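PDB 4QGR: DegT/DnrJ/EryC1/StrS aminotransferase from Brucella abortus 2308, which binds pyridoxal 5'-phosphate and probably catalyses amino-group transfer as a DegT/DnrJ/EryC1/StrS aminotransferase. Local coordinates for residues G82-T91 and L136-F147; L165-I175 and C184-S194. One frame throughout, in Å; residues are numbered along the deposited sequence.

Contact 1. Residues G82-T91 and L136-F147; sequences GHAVFVPSFT and LEPKAIIPVDLF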
loop_
_atom_site.group_PDB
_atom_site.type_symbol
_atom_site.label_atom_id
_atom_site.label_comp_id
_atom_site.label_asym_id
_atom_site.label_seq_id
_atom_site.Cartn_x
_atom_site.Cartn_y
_atom_site.Cartn_z
ATOM N N GLY A 82 12.330 21.456 -1.070
ATOM C CA GLY A 82 12.512 22.769 -0.439
ATOM C C GLY A 82 12.031 22.848 1.000
ATOM O O GLY A 82 12.134 23.896 1.618
ATOM N N HIS A 83 11.495 21.747 1.516
ATOM C CA HIS A 83 10.805 21.757 2.786
ATOM C C HIS A 83 11.444 20.838 3.813
ATOM O O HIS A 83 11.952 19.751 3.465
ATOM C CB HIS A 83 9.344 21.365 2.612
ATOM C CG HIS A 83 8.596 22.266 1.695
ATOM N ND1 HIS A 83 7.514 21.848 0.961
ATOM C CD2 HIS A 83 8.820 23.559 1.338
ATOM C CE1 HIS A 83 7.064 22.853 0.227
ATOM N NE2 HIS A 83 7.846 23.901 0.437
ATOM N N ALA A 84 11.434 21.304 5.067
ATOM C CA ALA A 84 11.966 20.548 6.193
ATOM C C ALA A 84 10.843 19.980 7.069
ATOM O O ALA A 84 9.854 20.676 7.372
ATOM C CB ALA A 84 12.865 21.411 7.032
ATOM N N VAL A 85 11.001 18.733 7.474
ATOM C CA VAL A 85 10.046 18.072 8.414
ATOM C C VAL A 85 10.853 17.487 9.575
ATOM O O VAL A 85 11.849 16.737 9.374
ATOM C CB VAL A 85 9.211 16.973 7.734
ATOM C CG1 VAL A 85 8.290 16.284 8.730
ATOM C CG2 VAL A 85 8.438 17.482 6.525
ATOM N N PHE A 86 10.475 17.848 10.799
ATOM C CA PHE A 86 11.241 17.513 12.019
ATOM C C PHE A 86 10.712 16.230 12.618
ATOM O O PHE A 86 9.504 16.132 12.862
ATOM C CB PHE A 86 11.168 18.707 13.018
ATOM C CG PHE A 86 11.719 19.952 12.417
ATOM C CD1 PHE A 86 10.913 20.743 11.579
ATOM C CD2 PHE A 86 13.071 20.225 12.488
ATOM C CE1 PHE A 86 11.406 21.823 10.941
ATOM C CE2 PHE A 86 13.585 21.340 11.863
ATOM C CZ PHE A 86 12.775 22.136 11.073
ATOM N N VAL A 87 11.603 15.245 12.769
ATOM C CA VAL A 87 11.248 13.864 13.166
ATOM C C VAL A 87 12.267 13.320 14.157
ATOM O O VAL A 87 13.438 13.779 14.198
ATOM C CB VAL A 87 11.133 12.924 11.922
ATOM C CG1 VAL A 87 10.204 13.551 10.900
ATOM C CG2 VAL A 87 12.481 12.681 11.256
ATOM N N PRO A 88 11.844 12.335 14.981
ATOM C CA PRO A 88 12.873 11.649 15.756
ATOM C C PRO A 88 13.724 10.734 14.889
ATOM O O PRO A 88 13.314 10.324 13.810
ATOM C CB PRO A 88 12.062 10.808 16.757
ATOM C CG PRO A 88 10.635 11.165 16.554
ATOM C CD PRO A 88 10.512 11.739 15.191
ATOM N N SER A 89 14.954 10.498 15.340
ATOM C CA SER A 89 15.799 9.442 14.786
ATOM C C SER A 89 15.525 8.101 15.496
ATOM O O SER A 89 15.694 7.033 14.889
ATOM C CB SER A 89 17.263 9.857 14.958
ATOM O OG SER A 89 18.141 8.805 14.619
ATOM N N PHE A 90 15.147 8.140 16.777
ATOM C CA PHE A 90 14.820 6.928 17.514
ATOM C C PHE A 90 13.364 6.543 17.281
ATOM O O PHE A 90 12.502 6.880 18.080
ATOM C CB PHE A 90 15.113 7.129 19.011
ATOM C CG PHE A 90 15.314 5.855 19.759
ATOM C CD1 PHE A 90 16.472 5.137 19.583
ATOM C CD2 PHE A 90 14.323 5.368 20.625
ATOM C CE1 PHE A 90 16.678 3.948 20.242
ATOM C CE2 PHE A 90 14.507 4.174 21.298
ATOM C CZ PHE A 90 15.683 3.460 21.102
ATOM N N THR A 91 13.105 5.916 16.133
ATOM C CA THR A 91 11.785 5.509 15.713
ATOM C C THR A 91 11.945 4.537 14.531
ATOM O O THR A 91 13.067 4.324 14.017
ATOM C CB THR A 91 10.930 6.734 15.307
ATOM O OG1 THR A 91 9.605 6.322 15.000
ATOM C CG2 THR A 91 11.557 7.510 14.110
ATOM N N LEU A 136 16.097 25.463 3.532
ATOM C CA LEU A 136 14.790 24.796 3.551
ATOM C C LEU A 136 13.792 25.587 4.383
ATOM O O LEU A 136 14.175 26.364 5.274
ATOM C CB LEU A 136 14.901 23.425 4.192
ATOM C CG LEU A 136 15.895 22.426 3.606
ATOM C CD1 LEU A 136 16.041 21.250 4.553
ATOM C CD2 LEU A 136 15.425 21.978 2.232
ATOM N N GLU A 137 12.524 25.421 4.080
ATOM C CA GLU A 137 11.466 26.064 4.849
ATOM C C GLU A 137 10.877 25.024 5.802
ATOM O O GLU A 137 10.439 23.968 5.358
ATOM C CB GLU A 137 10.358 26.551 3.926
ATOM C CG GLU A 137 9.351 27.441 4.654
ATOM C CD GLU A 137 8.162 27.829 3.805
ATOM O OE1 GLU A 137 8.218 27.744 2.537
ATOM O OE2 GLU A 137 7.161 28.234 4.430
ATOM N N PRO A 138 10.876 25.313 7.111
ATOM C CA PRO A 138 10.165 24.408 8.020
ATOM C C PRO A 138 8.700 24.302 7.654
ATOM O O PRO A 138 8.019 25.338 7.436
ATOM C CB PRO A 138 10.330 25.074 9.400
ATOM C CG PRO A 138 11.373 26.102 9.231
ATOM C CD PRO A 138 11.405 26.501 7.802
ATOM N N LYS A 139 8.208 23.073 7.543
ATOM C CA LYS A 139 6.787 22.859 7.236
ATOM C C LYS A 139 6.021 21.998 8.226
ATOM O O LYS A 139 4.836 22.237 8.440
ATOM C CB LYS A 139 6.621 22.246 5.856
ATOM C CG LYS A 139 6.871 23.213 4.730
ATOM C CD LYS A 139 5.742 24.213 4.576
ATOM C CE LYS A 139 5.960 24.938 3.261
ATOM N NZ LYS A 139 4.781 25.747 2.847
ATOM N N ALA A 140 6.658 20.992 8.780
ATOM C CA ALA A 140 5.950 20.026 9.618
ATOM C C ALA A 140 6.803 19.388 10.686
ATOM O O ALA A 140 8.030 19.390 10.623
ATOM C CB ALA A 140 5.336 18.939 8.740
ATOM N N ILE A 141 6.116 18.808 11.666
ATOM C CA ILE A 141 6.722 18.020 12.759
ATOM C C ILE A 141 5.973 16.719 12.830
ATOM O O ILE A 141 4.726 16.713 12.746
ATOM C CB ILE A 141 6.599 18.716 14.139
ATOM C CG1 ILE A 141 7.024 20.169 14.000
ATOM C CG2 ILE A 141 7.402 17.942 15.190
ATOM C CD1 ILE A 141 6.573 21.092 15.107
ATOM N N ILE A 142 6.712 15.609 12.946
ATOM C CA ILE A 142 6.108 14.289 13.145
ATOM C C ILE A 142 6.613 13.687 14.452
ATOM O O ILE A 142 7.522 12.849 14.457
ATOM C CB ILE A 142 6.303 13.287 11.978
ATOM C CG1 ILE A 142 6.006 13.935 10.635
ATOM C CG2 ILE A 142 5.443 12.031 12.196
ATOM C CD1 ILE A 142 6.172 13.033 9.409
ATOM N N PRO A 143 5.978 14.095 15.559
ATOM C CA PRO A 143 6.277 13.414 16.796
ATOM C C PRO A 143 5.779 11.972 16.741
ATOM O O PRO A 143 4.771 11.680 16.065
ATOM C CB PRO A 143 5.506 14.217 17.853
ATOM C CG PRO A 143 5.025 15.440 17.167
ATOM C CD PRO A 143 4.869 15.030 15.718
ATOM N N VAL A 144 6.468 11.092 17.474
ATOM C CA VAL A 144 6.068 9.681 17.584
ATOM C C VAL A 144 5.666 9.375 19.002
ATOM O O VAL A 144 6.325 9.815 19.948
ATOM C CB VAL A 144 7.223 8.750 17.159
ATOM C CG1 VAL A 144 6.823 7.304 17.296
ATOM C CG2 VAL A 144 7.651 9.073 15.722
ATOM N N ASP A 145 4.582 8.626 19.154
ATOM C CA ASP A 145 4.209 8.153 20.455
ATOM C C ASP A 145 4.924 6.830 20.671
ATOM O O ASP A 145 4.352 5.784 20.461
ATOM C CB ASP A 145 2.713 7.937 20.538
ATOM C CG ASP A 145 1.920 9.184 20.239
ATOM O OD1 ASP A 145 2.384 10.304 20.585
ATOM O OD2 ASP A 145 0.805 9.050 19.659
ATOM N N LEU A 146 6.207 6.856 21.041
ATOM C CA LEU A 146 7.011 5.639 20.942
ATOM C C LEU A 146 6.589 4.632 21.991
ATOM O O LEU A 146 6.401 4.974 23.125
ATOM C CB LEU A 146 8.521 5.926 21.035
ATOM C CG LEU A 146 9.427 4.827 20.476
ATOM C CD1 LEU A 146 9.217 4.646 18.973
ATOM C CD2 LEU A 146 10.903 5.089 20.725
ATOM N N PHE A 147 6.466 3.380 21.597
ATOM C CA PHE A 147 6.113 2.244 22.496
ATOM C C PHE A 147 4.738 2.354 23.115
ATOM O O PHE A 147 4.396 1.586 24.013
ATOM C CB PHE A 147 7.177 1.991 23.605
ATOM C CG PHE A 147 8.596 1.808 23.075
ATOM C CD1 PHE A 147 8.855 1.131 21.884
ATOM C CD2 PHE A 147 9.654 2.336 23.761
ATOM C CE1 PHE A 147 10.161 0.961 21.423
ATOM C CE2 PHE A 147 10.986 2.151 23.294
ATOM C CZ PHE A 147 11.233 1.453 22.124
#
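The imidazole of His-83 carries Lys-139 over one face, a CH-pi contact with CE 3.7 Å from the ring centroid and displaced toward the rim; its ND1 is hydrogen-bonded to Gly-80 N. A bend at chi2 (-73°) folds the lysine chain back across the histidine, and CG also reaches His-83 CG. Phe-86 is met instead at its edge, where Pro-138 CB comes within 3.8 Å of CE1 and the carbonyl oxygen of Ala-140 lies near the ring plane. At the far end Leu-146 CD2 approaches Phe-90 CD2 obliquely, the two side chains crossing at about a right angle.

Between these groups the backbones pair as parallel strands through five hydrogen bonds, from Glu-137 N to Gly-82 O as far as Ile-142 N to Phe-86 O. A beta bulge at Lys-139 shifts the register by one, so that Ala-84 pairs with Pro-138 but Val-85 with Ala-140; Val-85 CG1 then packs on Ala-140 CB and Ile-142 CG1. Beyond the ladder, Val-144 CG2 touches both Pro-88 CG (3.7 Å) and Thr-91 OG1 (3.5 Å); Thr-91 and Val-144 also touch the cofactor, and the threonine hydroxyl is hydrogen-bonded to that of Thr-95.

Within the large mixed sheet, strand 83-88 is bordered by strand 105-109 on its other side. Helix 94-101 packs against Val-85 and Val-87, and helix 120-133 receives Phe-86 and Pro-138.

Contact 2. Residues L165-I175 and C184-S194; sequences LFIIEDAAQSI and CGAFGHVGATS. With PLP (pyridoxal-5'-phosphate), chain E.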
loop_
_atom_site.group_PDB
_atom_site.type_symbol
_atom_site.label_atom_id
_atom_site.label_comp_id
_atom_site.label_asym_id
_atom_site.label_seq_id
_atom_site.Cartn_x
_atom_site.Cartn_y
_atom_site.Cartn_z
ATOM N N LEU A 165 3.530 25.525 11.853
ATOM C CA LEU A 165 3.893 24.200 11.321
ATOM C C LEU A 165 2.743 23.207 11.472
ATOM O O LEU A 165 1.975 23.259 12.430
ATOM C CB LEU A 165 5.129 23.650 12.029
ATOM C CG LEU A 165 6.366 24.572 12.006
ATOM C CD1 LEU A 165 7.575 24.005 12.746
ATOM C CD2 LEU A 165 6.727 24.909 10.561
ATOM N N PHE A 166 2.719 22.244 10.564
ATOM C CA PHE A 166 1.758 21.155 10.543
ATOM C C PHE A 166 2.257 20.001 11.406
ATOM O O PHE A 166 3.420 19.596 11.291
ATOM C CB PHE A 166 1.641 20.710 9.082
ATOM C CG PHE A 166 0.531 19.749 8.786
ATOM C CD1 PHE A 166 -0.815 20.124 8.880
ATOM C CD2 PHE A 166 0.821 18.502 8.254
ATOM C CE1 PHE A 166 -1.810 19.216 8.551
ATOM C CE2 PHE A 166 -0.166 17.618 7.897
ATOM C CZ PHE A 166 -1.490 17.977 8.040
ATOM N N ILE A 167 1.395 19.467 12.258
ATOM C CA ILE A 167 1.783 18.371 13.128
ATOM C C ILE A 167 1.035 17.130 12.771
ATOM O O ILE A 167 -0.203 17.103 12.782
ATOM C CB ILE A 167 1.526 18.671 14.628
ATOM C CG1 ILE A 167 2.364 19.873 15.065
ATOM C CG2 ILE A 167 1.854 17.477 15.476
ATOM C CD1 ILE A 167 1.988 20.375 16.418
ATOM N N ILE A 168 1.810 16.086 12.465
ATOM C CA ILE A 168 1.274 14.759 12.200
ATOM C C ILE A 168 1.666 13.877 13.389
ATOM O O ILE A 168 2.873 13.661 13.650
ATOM C CB ILE A 168 1.854 14.127 10.932
ATOM C CG1 ILE A 168 1.563 14.976 9.698
ATOM C CG2 ILE A 168 1.314 12.698 10.804
ATOM C CD1 ILE A 168 2.418 14.616 8.487
ATOM N N GLU A 169 0.677 13.379 14.105
ATOM C CA GLU A 169 0.969 12.485 15.248
ATOM C C GLU A 169 1.215 11.086 14.679
ATOM O O GLU A 169 0.322 10.536 14.064
ATOM C CB GLU A 169 -0.209 12.423 16.215
ATOM C CG GLU A 169 -0.071 11.314 17.264
ATOM C CD GLU A 169 -1.226 11.183 18.219
ATOM O OE1 GLU A 169 -2.286 11.738 17.887
ATOM O OE2 GLU A 169 -1.059 10.534 19.312
ATOM N N ASP A 170 2.422 10.541 14.823
ATOM C CA ASP A 170 2.677 9.145 14.448
ATOM C C ASP A 170 2.257 8.249 15.656
ATOM O O ASP A 170 3.032 7.998 16.556
ATOM C CB ASP A 170 4.105 8.898 13.998
ATOM C CG ASP A 170 4.341 7.475 13.514
ATOM O OD1 ASP A 170 3.373 6.654 13.604
ATOM O OD2 ASP A 170 5.478 7.163 13.056
ATOM N N ALA A 171 1.010 7.800 15.617
ATOM C CA ALA A 171 0.385 6.969 16.632
ATOM C C ALA A 171 0.366 5.489 16.161
ATOM O O ALA A 171 -0.505 4.694 16.575
ATOM C CB ALA A 171 -1.015 7.481 16.905
ATOM N N ALA A 172 1.360 5.092 15.357
ATOM C CA ALA A 172 1.498 3.705 14.924
ATOM C C ALA A 172 1.428 2.788 16.121
ATOM O O ALA A 172 0.876 1.681 16.021
ATOM C CB ALA A 172 2.816 3.486 14.202
ATOM N N GLN A 173 2.008 3.195 17.238
ATOM C CA GLN A 173 2.195 2.275 18.349
ATOM C C GLN A 173 1.306 2.584 19.506
ATOM O O GLN A 173 1.448 1.956 20.567
ATOM C CB GLN A 173 3.657 2.312 18.814
ATOM C CG GLN A 173 4.631 1.744 17.795
ATOM C CD GLN A 173 6.096 1.834 18.220
ATOM O OE1 GLN A 173 6.446 1.775 19.406
ATOM N NE2 GLN A 173 6.959 1.950 17.245
ATOM N N SER A 174 0.388 3.550 19.369
ATOM C CA SER A 174 -0.252 4.079 20.579
ATOM C C SER A 174 -1.781 4.069 20.583
ATOM O O SER A 174 -2.381 4.744 21.396
ATOM C CB SER A 174 0.214 5.500 20.823
ATOM O OG SER A 174 -0.085 6.315 19.717
ATOM N N ILE A 175 -2.429 3.304 19.711
ATOM C CA ILE A 175 -3.916 3.220 19.791
ATOM C C ILE A 175 -4.332 2.509 21.089
ATOM O O ILE A 175 -3.871 1.405 21.375
ATOM C CB ILE A 175 -4.540 2.626 18.507
ATOM C CG1 ILE A 175 -4.203 3.500 17.301
ATOM C CG2 ILE A 175 -6.065 2.484 18.658
ATOM C CD1 ILE A 175 -4.625 4.941 17.400
ATOM N N CYS A 184 -4.650 9.004 22.155
ATOM C CA CYS A 184 -3.660 8.978 21.113
ATOM C C CYS A 184 -4.346 8.707 19.789
ATOM O O CYS A 184 -5.218 7.847 19.678
ATOM C CB CYS A 184 -2.606 7.921 21.378
ATOM S SG CYS A 184 -1.526 8.311 22.788
ATOM N N GLY A 185 -3.940 9.448 18.786
ATOM C CA GLY A 185 -4.676 9.543 17.539
ATOM C C GLY A 185 -5.340 10.883 17.308
ATOM O O GLY A 185 -5.526 11.315 16.131
ATOM N N ALA A 186 -5.650 11.572 18.398
ATOM C CA ALA A 186 -6.414 12.776 18.366
ATOM C C ALA A 186 -5.577 14.061 18.597
ATOM O O ALA A 186 -6.138 15.148 18.755
ATOM C CB ALA A 186 -7.545 12.672 19.418
ATOM N N PHE A 187 -4.241 13.926 18.632
ATOM C CA PHE A 187 -3.313 15.045 18.732
ATOM C C PHE A 187 -2.878 15.562 17.341
ATOM O O PHE A 187 -3.083 14.914 16.310
ATOM C CB PHE A 187 -2.103 14.640 19.570
ATOM C CG PHE A 187 -2.435 14.280 21.006
ATOM C CD1 PHE A 187 -2.655 15.285 21.953
ATOM C CD2 PHE A 187 -2.514 12.956 21.422
ATOM C CE1 PHE A 187 -2.926 14.952 23.279
ATOM C CE2 PHE A 187 -2.800 12.611 22.744
ATOM C CZ PHE A 187 -3.011 13.633 23.675
ATOM N N GLY A 188 -2.274 16.742 17.332
ATOM C CA GLY A 188 -1.824 17.381 16.094
ATOM C C GLY A 188 -2.938 17.819 15.182
ATOM O O GLY A 188 -4.127 17.847 15.573
ATOM N N HIS A 189 -2.583 18.136 13.952
ATOM C CA HIS A 189 -3.575 18.429 12.906
ATOM C C HIS A 189 -4.250 17.138 12.395
ATOM O O HIS A 189 -5.405 17.133 11.942
ATOM C CB HIS A 189 -2.898 19.180 11.748
ATOM C CG HIS A 189 -2.460 20.577 12.094
ATOM N ND1 HIS A 189 -1.206 20.868 12.598
ATOM C CD2 HIS A 189 -3.105 21.771 11.977
ATOM C CE1 HIS A 189 -1.110 22.162 12.833
ATOM N NE2 HIS A 189 -2.243 22.742 12.446
ATOM N N VAL A 190 -3.493 16.049 12.472
ATOM C CA VAL A 190 -3.884 14.764 11.933
ATOM C C VAL A 190 -3.045 13.702 12.647
ATOM O O VAL A 190 -1.867 13.928 12.983
ATOM C CB VAL A 190 -3.657 14.729 10.387
ATOM C CG1 VAL A 190 -2.192 14.868 10.063
ATOM C CG2 VAL A 190 -4.241 13.522 9.700
ATOM N N GLY A 191 -3.675 12.560 12.892
ATOM C CA GLY A 191 -3.009 11.418 13.466
ATOM C C GLY A 191 -2.924 10.315 12.444
ATOM O O GLY A 191 -3.740 10.227 11.541
ATOM N N ALA A 192 -1.931 9.448 12.643
ATOM C CA ALA A 192 -1.669 8.315 11.787
ATOM C C ALA A 192 -1.453 7.052 12.624
ATOM O O ALA A 192 -0.789 7.107 13.663
ATOM C CB ALA A 192 -0.408 8.576 10.967
ATOM N N THR A 193 -1.936 5.905 12.141
ATOM C CA THR A 193 -1.577 4.651 12.780
ATOM C C THR A 193 -1.443 3.492 11.781
ATOM O O THR A 193 -1.765 3.607 10.588
ATOM C CB THR A 193 -2.562 4.264 13.910
ATOM O OG1 THR A 193 -1.997 3.263 14.772
ATOM C CG2 THR A 193 -3.838 3.720 13.339
ATOM N N SER A 194 -0.940 2.404 12.346
ATOM C CA SER A 194 -0.687 1.156 11.694
ATOM C C SER A 194 -1.532 0.087 12.342
ATOM O O SER A 194 -1.627 0.070 13.573
ATOM C CB SER A 194 0.787 0.767 11.917
ATOM O OG SER A 194 0.987 -0.550 11.391
HETATM N N1 PLP E . 5.533 4.556 12.530
HETATM C C2 PLP E . 5.955 3.843 13.591
HETATM C C2A PLP E . 6.371 4.509 14.880
HETATM C C3 PLP E . 5.915 2.358 13.499
HETATM O O3 PLP E . 6.279 1.648 14.561
HETATM C C4 PLP E . 5.556 1.741 12.194
HETATM C C4A PLP E . 5.388 0.303 11.890
HETATM O O4A PLP E . 4.900 -0.477 12.682
HETATM C C5 PLP E . 5.134 2.649 11.119
HETATM C C6 PLP E . 5.149 4.026 11.357
HETATM C C5A PLP E . 4.725 2.107 9.767
HETATM O O4P PLP E . 3.506 1.353 9.830
HETATM P P PLP E . 3.258 0.120 8.828
HETATM O O1P PLP E . 1.771 -0.218 8.904
HETATM O O2P PLP E . 3.757 0.520 7.463
HETATM O O3P PLP E . 4.108 -0.980 9.484
#
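Phe-166 lies partly over the imidazole of His-189, the planes 25° apart but slid so far that the rings barely overlap; its CE1 rests on His-189 CB at 3.4 Å. The same imidazole accepts a fairly straight hydrogen bond at ND1 from Ile-167 N (3.0 Å), which enters 22° out of the ring plane and fixes the ring's rotation. His-189 N in turn donates to Ile-167 O, and the parallel ladder continues through Glu-169 to Ala-171. Ile-168 and Val-190 run side by side with their CG1 atoms in contact.

On the face away from Ile-168 and Val-190, Glu-169 reaches into the loop 184-187, CG anti to the backbone N (chi1 169°) and the rest of the chain straight. Its OE1 takes Phe-187 N on the syn side at 3.0 Å but tilted out of the carboxylate plane, while Gly-185 N meets OE2 from above that plane at 3.1 Å and OE1 only weakly. The Phe-187 ring presents its edge to this carboxylate and stacks on Tyr-153.

Where the strands end, Ala-171 O accepts Thr-193 OG1 (2.7 Å) and Ser-174 N from opposite faces of its plane, tying down the type I turn. An Asx turn from Asp-170 OD1 to Ala-172 N steadies the aspartate, whose OD2 lies 2.7 Å from PLP N1 and also bonds to Thr-95. Ala-172 CB lies against the pyridine ring, Gln-173 NE2 donates to O3, and Ser-194 OG holds phosphate O1P. A carboxylate so close to N1 would probably favour a protonated pyridine nitrogen, the electron sink familiar from PLP-dependent aminotransferases.

In the fold
Contacts 1 and 2 are largely buried and belong to one mixed sheet, their centres about 12 Å apart; strands 137-141 and 166-170 are neighbours and join the two pairs. In contact 1 the more open part is round Gly-82 and Glu-137, in contact 2 round Gly-188 and His-189; both approach the cofactor beyond or at their strands' C-terminal ends. Contact 1 is mainly apolar and touches PLP through Thr-91 and Val-144, whereas contact 2 is richer in polar side-chain bonds and supplies groups to the pyridine nitrogen, O3 and phosphate. They meet in several places: Phe-147 N probably donates to Gln-173 OE1, and the carboxylates of Asp-145 and Glu-169 lie so close that a proton may be shared.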